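Local structure of LEOA (Escherichia coli, 4AUR) at residues R323-L328 with D516-D521; L334-L339 with K505-P510. The protein is a bacterial dynamin-like protein that probably binds and hydrolyses GTP, and consists of a GTPase domain and a long helical stalk. All blocks are in the same frame, centred on the assembly; numbering follows the deposited sequence.

In the fold
Both contacts pair the same two helices, 275-343 and 489-518, within the elongated helical region of this dynamin relative. Contact 1 closes a long chain loop, and contact 2 falls within it: helix 275-343 runs from residues 323-328 out to 334-339, and the returning chain leads from 505-510 to 516-521. Their centres lie about 17 Å apart and their nearest atoms about 7 Å apart, so they do not touch. Contact 1 is centred about 49 Å from the centre of the chain and contact 2 about 65 Å, on the same side of it. Helix 368-408 reaches both, packing against L324, A325 and L328 in the first and M335, L339 and P510 in the second.

Contact 1 of 2, residues R323-L328 with D516-D521; sequences RLAGEL and DVLSSD
L518 reaches across to A325 and L328, joining two helices of the long dynamin-like helical bundle. Following that second segment, D516 comes first and lends its backbone O to the hydroxyl of S519, three residues on, whose OG donates to it over 3.1 Å. The donor stands above the carbonyl plane, 51° out of it. V517 turns to F528 of helix 521-528. L518 then makes the contact: its CG lies anti to the carbonyl carbon (chi1 -64°), and both methyls face helix 275-343. Leucine suits the place because its branched end can meet two residues one turn apart, while M524 and F528 pack on it from helix 521-528. The short A325 side chain is consistent with the close approach of the backbones, the CA atoms of A325 and L518 being 6.5 Å apart; A325 CB lies 4.3 Å from L518 CD2, and A325 O 3.9 Å from L518 CD1. S520 follows at the N-cap position of the next helix, and D521 turns to K322. L328 and L518 cross at about a right angle; the nearest approach is between L328 CD2 and L518 CD1, 3.7 Å apart.

Contact 2 of 2, residues L334-L339 with K505-P510; sequences LMEKQL and KIIKEP
Helices 334-339 and 505-510 run almost exactly antiparallel, at 177°, with their axes 10.4 Å apart and the CA atoms of E336 and K508 closest across the gap at 7.2 Å. The apolar part of the interface lies between L339 and I507, both buried, where L339 CB meets I507 CD1 at 4.3 Å. I507 points its CG1-CD1 arm at the other helix, while its CG2 branch comes near the aliphatic CG of E336. M340 of helix 275-343, one residue after L339, and F354 and L359 of helix 351-359 also pack on I507, and L370 of helix 368-408 covers L339; these mostly apolar neighbours suit the branched aliphatic side chains of L339 and I507. Beside them, E336 stretches across with CG anti to the backbone N (chi1 -165°) and the chain extended beyond. The E336 side chain crosses that of K508 at about a right angle, and its OE2 ends against the base of the lysine, 3.4 Å from K508 CG. From there the extended lysine leads away; at 5.9 Å E336 OE2 and K508 NZ form no salt bridge, and any attraction is probably weak. E336 OE1 instead hydrogen-bonds to the hydroxyl of Y515, further along the partner helix. Apolar contacts at the centre with E336 and K508 at the border fit an antiparallel helix pair in a bundle, here the extended helical region of a dynamin-like protein.

Contact 1 of 2, residues R323-L328 with D516-D521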
loop_
_atom_site.group_PDB
_atom_site.type_symbol
_atom_site.label_atom_id
_atom_site.label_comp_id
_atom_site.label_asym_id
_atom_site.label_seq_id
_atom_site.Cartn_x
_atom_site.Cartn_y
_atom_site.Cartn_z
ATOM N N ARG A 323 -41.664 -9.693 7.873
ATOM C CA ARG A 323 -42.403 -8.928 8.851
ATOM C C ARG A 323 -43.591 -8.220 8.219
ATOM O O ARG A 323 -44.672 -8.147 8.809
ATOM C CB ARG A 323 -41.510 -7.921 9.573
ATOM C CG ARG A 323 -41.855 -7.813 11.056
ATOM C CD ARG A 323 -41.219 -6.626 11.778
ATOM N NE ARG A 323 -39.819 -6.415 11.411
ATOM C CZ ARG A 323 -39.387 -5.450 10.592
ATOM N NH1 ARG A 323 -40.250 -4.580 10.043
ATOM N NH2 ARG A 323 -38.082 -5.345 10.315
ATOM N N LEU A 324 -43.404 -7.720 7.005
ATOM C CA LEU A 324 -44.503 -7.116 6.253
ATOM C C LEU A 324 -45.551 -8.136 5.821
ATOM O O LEU A 324 -46.729 -7.841 5.823
ATOM C CB LEU A 324 -43.973 -6.413 5.019
ATOM C CG LEU A 324 -43.020 -5.277 5.313
ATOM C CD1 LEU A 324 -42.382 -4.781 4.036
ATOM C CD2 LEU A 324 -43.726 -4.153 6.050
ATOM N N ALA A 325 -45.116 -9.318 5.409
ATOM C CA ALA A 325 -46.042 -10.352 4.997
ATOM C C ALA A 325 -46.988 -10.706 6.126
ATOM O O ALA A 325 -48.165 -10.949 5.887
ATOM C CB ALA A 325 -45.305 -11.584 4.540
ATOM N N GLY A 326 -46.455 -10.717 7.344
ATOM C CA GLY A 326 -47.215 -11.048 8.526
ATOM C C GLY A 326 -48.180 -9.957 8.914
ATOM O O GLY A 326 -49.345 -10.234 9.166
ATOM N N GLU A 327 -47.705 -8.714 8.958
ATOM C CA GLU A 327 -48.597 -7.574 9.102
ATOM C C GLU A 327 -49.716 -7.621 8.050
ATOM O O GLU A 327 -50.872 -7.339 8.359
ATOM C CB GLU A 327 -47.824 -6.260 9.012
ATOM C CG GLU A 327 -46.937 -5.972 10.232
ATOM C CD GLU A 327 -45.846 -4.945 9.942
ATOM O OE1 GLU A 327 -45.966 -4.180 8.946
ATOM O OE2 GLU A 327 -44.855 -4.910 10.704
ATOM N N LEU A 328 -49.373 -7.996 6.819
ATOM C CA LEU A 328 -50.359 -8.062 5.759
ATOM C C LEU A 328 -51.387 -9.103 6.090
ATOM O O LEU A 328 -52.574 -8.881 5.957
ATOM C CB LEU A 328 -49.746 -8.437 4.434
ATOM C CG LEU A 328 -50.826 -8.655 3.365
ATOM C CD1 LEU A 328 -51.562 -7.357 3.125
ATOM C CD2 LEU A 328 -50.277 -9.200 2.059
ATOM N N ASP A 516 -52.677 -18.737 1.088
ATOM C CA ASP A 516 -51.857 -19.869 0.634
ATOM C C ASP A 516 -50.498 -19.399 0.127
ATOM O O ASP A 516 -49.518 -20.137 0.182
ATOM C CB ASP A 516 -52.545 -20.651 -0.504
ATOM C CG ASP A 516 -53.833 -21.363 -0.064
ATOM O OD1 ASP A 516 -53.873 -21.901 1.064
ATOM O OD2 ASP A 516 -54.809 -21.393 -0.849
ATOM N N VAL A 517 -50.453 -18.172 -0.384
ATOM C CA VAL A 517 -49.236 -17.591 -0.917
ATOM C C VAL A 517 -48.354 -17.075 0.201
ATOM O O VAL A 517 -47.141 -17.226 0.157
ATOM C CB VAL A 517 -49.569 -16.450 -1.865
ATOM C CG1 VAL A 517 -48.310 -15.814 -2.414
ATOM C CG2 VAL A 517 -50.435 -16.987 -2.992
ATOM N N LEU A 518 -48.975 -16.473 1.203
ATOM C CA LEU A 518 -48.268 -15.895 2.327
ATOM C C LEU A 518 -47.867 -16.953 3.313
ATOM O O LEU A 518 -47.047 -16.701 4.175
ATOM C CB LEU A 518 -49.140 -14.871 3.048
ATOM C CG LEU A 518 -49.570 -13.609 2.309
ATOM C CD1 LEU A 518 -50.390 -12.735 3.243
ATOM C CD2 LEU A 518 -48.401 -12.815 1.755
ATOM N N SER A 519 -48.451 -18.135 3.225
ATOM C CA SER A 519 -48.148 -19.169 4.209
ATOM C C SER A 519 -46.797 -19.843 3.926
ATOM O O SER A 519 -46.312 -20.596 4.756
ATOM C CB SER A 519 -49.273 -20.219 4.278
ATOM O OG SER A 519 -49.263 -21.061 3.127
ATOM N N SER A 520 -46.189 -19.568 2.773
ATOM C CA SER A 520 -44.924 -20.197 2.404
ATOM C C SER A 520 -43.933 -19.169 1.901
ATOM O O SER A 520 -44.255 -18.431 0.995
ATOM C CB SER A 520 -45.184 -21.248 1.319
ATOM O OG SER A 520 -44.041 -21.476 0.506
ATOM N N ASP A 521 -42.720 -19.143 2.448
ATOM C CA ASP A 521 -41.745 -18.106 2.069
ATOM C C ASP A 521 -41.246 -18.263 0.630
ATOM O O ASP A 521 -40.984 -17.290 -0.048
ATOM C CB ASP A 521 -40.563 -18.089 3.030
ATOM C CG ASP A 521 -40.971 -17.758 4.479
ATOM O OD1 ASP A 521 -41.969 -17.018 4.670
ATOM O OD2 ASP A 521 -40.286 -18.241 5.428
#

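Contact 2 of 2, residues L334-L339 with K505-P510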
loop_
_atom_site.group_PDB
_atom_site.type_symbol
_atom_site.label_atom_id
_atom_site.label_comp_id
_atom_site.label_asym_id
_atom_site.label_seq_id
_atom_site.Cartn_x
_atom_site.Cartn_y
_atom_site.Cartn_z
ATOM N N LEU A 334 -58.208 -9.762 10.031
ATOM C CA LEU A 334 -59.224 -8.909 10.630
ATOM C C LEU A 334 -60.348 -8.589 9.649
ATOM O O LEU A 334 -61.523 -8.656 9.979
ATOM C CB LEU A 334 -58.619 -7.600 11.121
ATOM C CG LEU A 334 -57.971 -7.710 12.489
ATOM C CD1 LEU A 334 -57.016 -6.543 12.711
ATOM C CD2 LEU A 334 -59.035 -7.770 13.586
HETATM N N MSE A 335 -59.983 -8.243 8.433
HETATM C CA MSE A 335 -60.956 -7.831 7.466
HETATM C C MSE A 335 -61.964 -8.899 7.296
HETATM O O MSE A 335 -63.132 -8.622 7.275
HETATM C CB MSE A 335 -60.248 -7.550 6.169
HETATM C CG MSE A 335 -61.033 -6.538 5.357
HETATM SE SE MSE A 335 -60.071 -6.396 3.668
HETATM C CE MSE A 335 -58.576 -5.302 4.353
ATOM N N GLU A 336 -61.500 -10.143 7.222
ATOM C CA GLU A 336 -62.362 -11.311 7.028
ATOM C C GLU A 336 -63.140 -11.651 8.280
ATOM O O GLU A 336 -64.284 -12.022 8.181
ATOM C CB GLU A 336 -61.533 -12.518 6.583
ATOM C CG GLU A 336 -62.330 -13.689 6.012
ATOM C CD GLU A 336 -61.487 -14.939 5.755
ATOM O OE1 GLU A 336 -60.313 -14.996 6.178
ATOM O OE2 GLU A 336 -61.994 -15.884 5.114
ATOM N N LYS A 337 -62.531 -11.544 9.453
ATOM C CA LYS A 337 -63.256 -11.808 10.695
ATOM C C LYS A 337 -64.386 -10.777 10.854
ATOM O O LYS A 337 -65.502 -11.116 11.294
ATOM C CB LYS A 337 -62.312 -11.784 11.909
ATOM C CG LYS A 337 -63.014 -11.583 13.255
ATOM C CD LYS A 337 -62.058 -11.284 14.422
ATOM C CE LYS A 337 -62.787 -10.630 15.607
ATOM N NZ LYS A 337 -61.938 -10.490 16.835
ATOM N N GLN A 338 -64.073 -9.530 10.486
ATOM C CA GLN A 338 -64.983 -8.419 10.634
ATOM C C GLN A 338 -66.215 -8.632 9.767
ATOM O O GLN A 338 -67.331 -8.642 10.283
ATOM C CB GLN A 338 -64.278 -7.103 10.298
ATOM C CG GLN A 338 -65.197 -5.903 10.053
ATOM C CD GLN A 338 -66.109 -5.575 11.232
ATOM O OE1 GLN A 338 -67.328 -5.433 11.066
ATOM N NE2 GLN A 338 -65.525 -5.453 12.430
ATOM N N LEU A 339 -66.011 -8.808 8.466
ATOM C CA LEU A 339 -67.090 -9.145 7.529
ATOM C C LEU A 339 -67.914 -10.364 7.967
ATOM O O LEU A 339 -69.147 -10.383 7.830
ATOM C CB LEU A 339 -66.538 -9.393 6.124
ATOM C CG LEU A 339 -66.096 -8.194 5.284
ATOM C CD1 LEU A 339 -65.388 -8.667 4.042
ATOM C CD2 LEU A 339 -67.257 -7.316 4.881
ATOM N N LYS A 505 -69.114 -18.031 1.249
ATOM C CA LYS A 505 -68.251 -18.678 0.278
ATOM C C LYS A 505 -67.646 -17.566 -0.555
ATOM O O LYS A 505 -66.461 -17.574 -0.851
ATOM C CB LYS A 505 -69.035 -19.672 -0.608
ATOM C CG LYS A 505 -68.401 -21.060 -0.757
ATOM C CD LYS A 505 -68.780 -21.996 0.410
ATOM C CE LYS A 505 -67.769 -23.133 0.676
ATOM N NZ LYS A 505 -67.901 -24.312 -0.232
ATOM N N ILE A 506 -68.468 -16.585 -0.904
ATOM C CA ILE A 506 -67.993 -15.410 -1.640
ATOM C C ILE A 506 -66.951 -14.586 -0.855
ATOM O O ILE A 506 -65.957 -14.143 -1.404
ATOM C CB ILE A 506 -69.178 -14.514 -2.039
ATOM C CG1 ILE A 506 -70.001 -15.234 -3.125
ATOM C CG2 ILE A 506 -68.683 -13.154 -2.518
ATOM C CD1 ILE A 506 -71.309 -14.578 -3.536
ATOM N N ILE A 507 -67.202 -14.383 0.429
ATOM C CA ILE A 507 -66.335 -13.589 1.272
ATOM C C ILE A 507 -64.987 -14.264 1.468
ATOM O O ILE A 507 -63.950 -13.630 1.363
ATOM C CB ILE A 507 -67.018 -13.334 2.619
ATOM C CG1 ILE A 507 -68.028 -12.207 2.451
ATOM C CG2 ILE A 507 -66.006 -12.952 3.677
ATOM C CD1 ILE A 507 -68.920 -11.982 3.642
ATOM N N LYS A 508 -65.016 -15.558 1.747
ATOM C CA LYS A 508 -63.820 -16.305 2.046
ATOM C C LYS A 508 -62.937 -16.480 0.838
ATOM O O LYS A 508 -61.740 -16.362 0.945
ATOM C CB LYS A 508 -64.179 -17.680 2.593
ATOM C CG LYS A 508 -64.709 -17.634 4.008
ATOM C CD LYS A 508 -65.042 -19.011 4.567
ATOM C CE LYS A 508 -65.137 -18.922 6.092
ATOM N NZ LYS A 508 -66.027 -19.942 6.723
ATOM N N GLU A 509 -63.514 -16.775 -0.311
ATOM C CA GLU A 509 -62.715 -17.196 -1.451
ATOM C C GLU A 509 -61.474 -16.327 -1.658
ATOM O O GLU A 509 -60.361 -16.843 -1.646
ATOM C CB GLU A 509 -63.566 -17.272 -2.721
ATOM C CG GLU A 509 -62.797 -17.378 -4.038
ATOM C CD GLU A 509 -63.696 -17.735 -5.231
ATOM O OE1 GLU A 509 -64.882 -17.285 -5.278
ATOM O OE2 GLU A 509 -63.210 -18.470 -6.132
ATOM N N PRO A 510 -61.645 -15.012 -1.841
ATOM C CA PRO A 510 -60.489 -14.209 -2.194
ATOM C C PRO A 510 -59.346 -14.203 -1.175
ATOM O O PRO A 510 -58.177 -14.007 -1.550
ATOM C CB PRO A 510 -61.071 -12.809 -2.368
ATOM C CG PRO A 510 -62.455 -12.862 -1.823
ATOM C CD PRO A 510 -62.893 -14.265 -2.012
#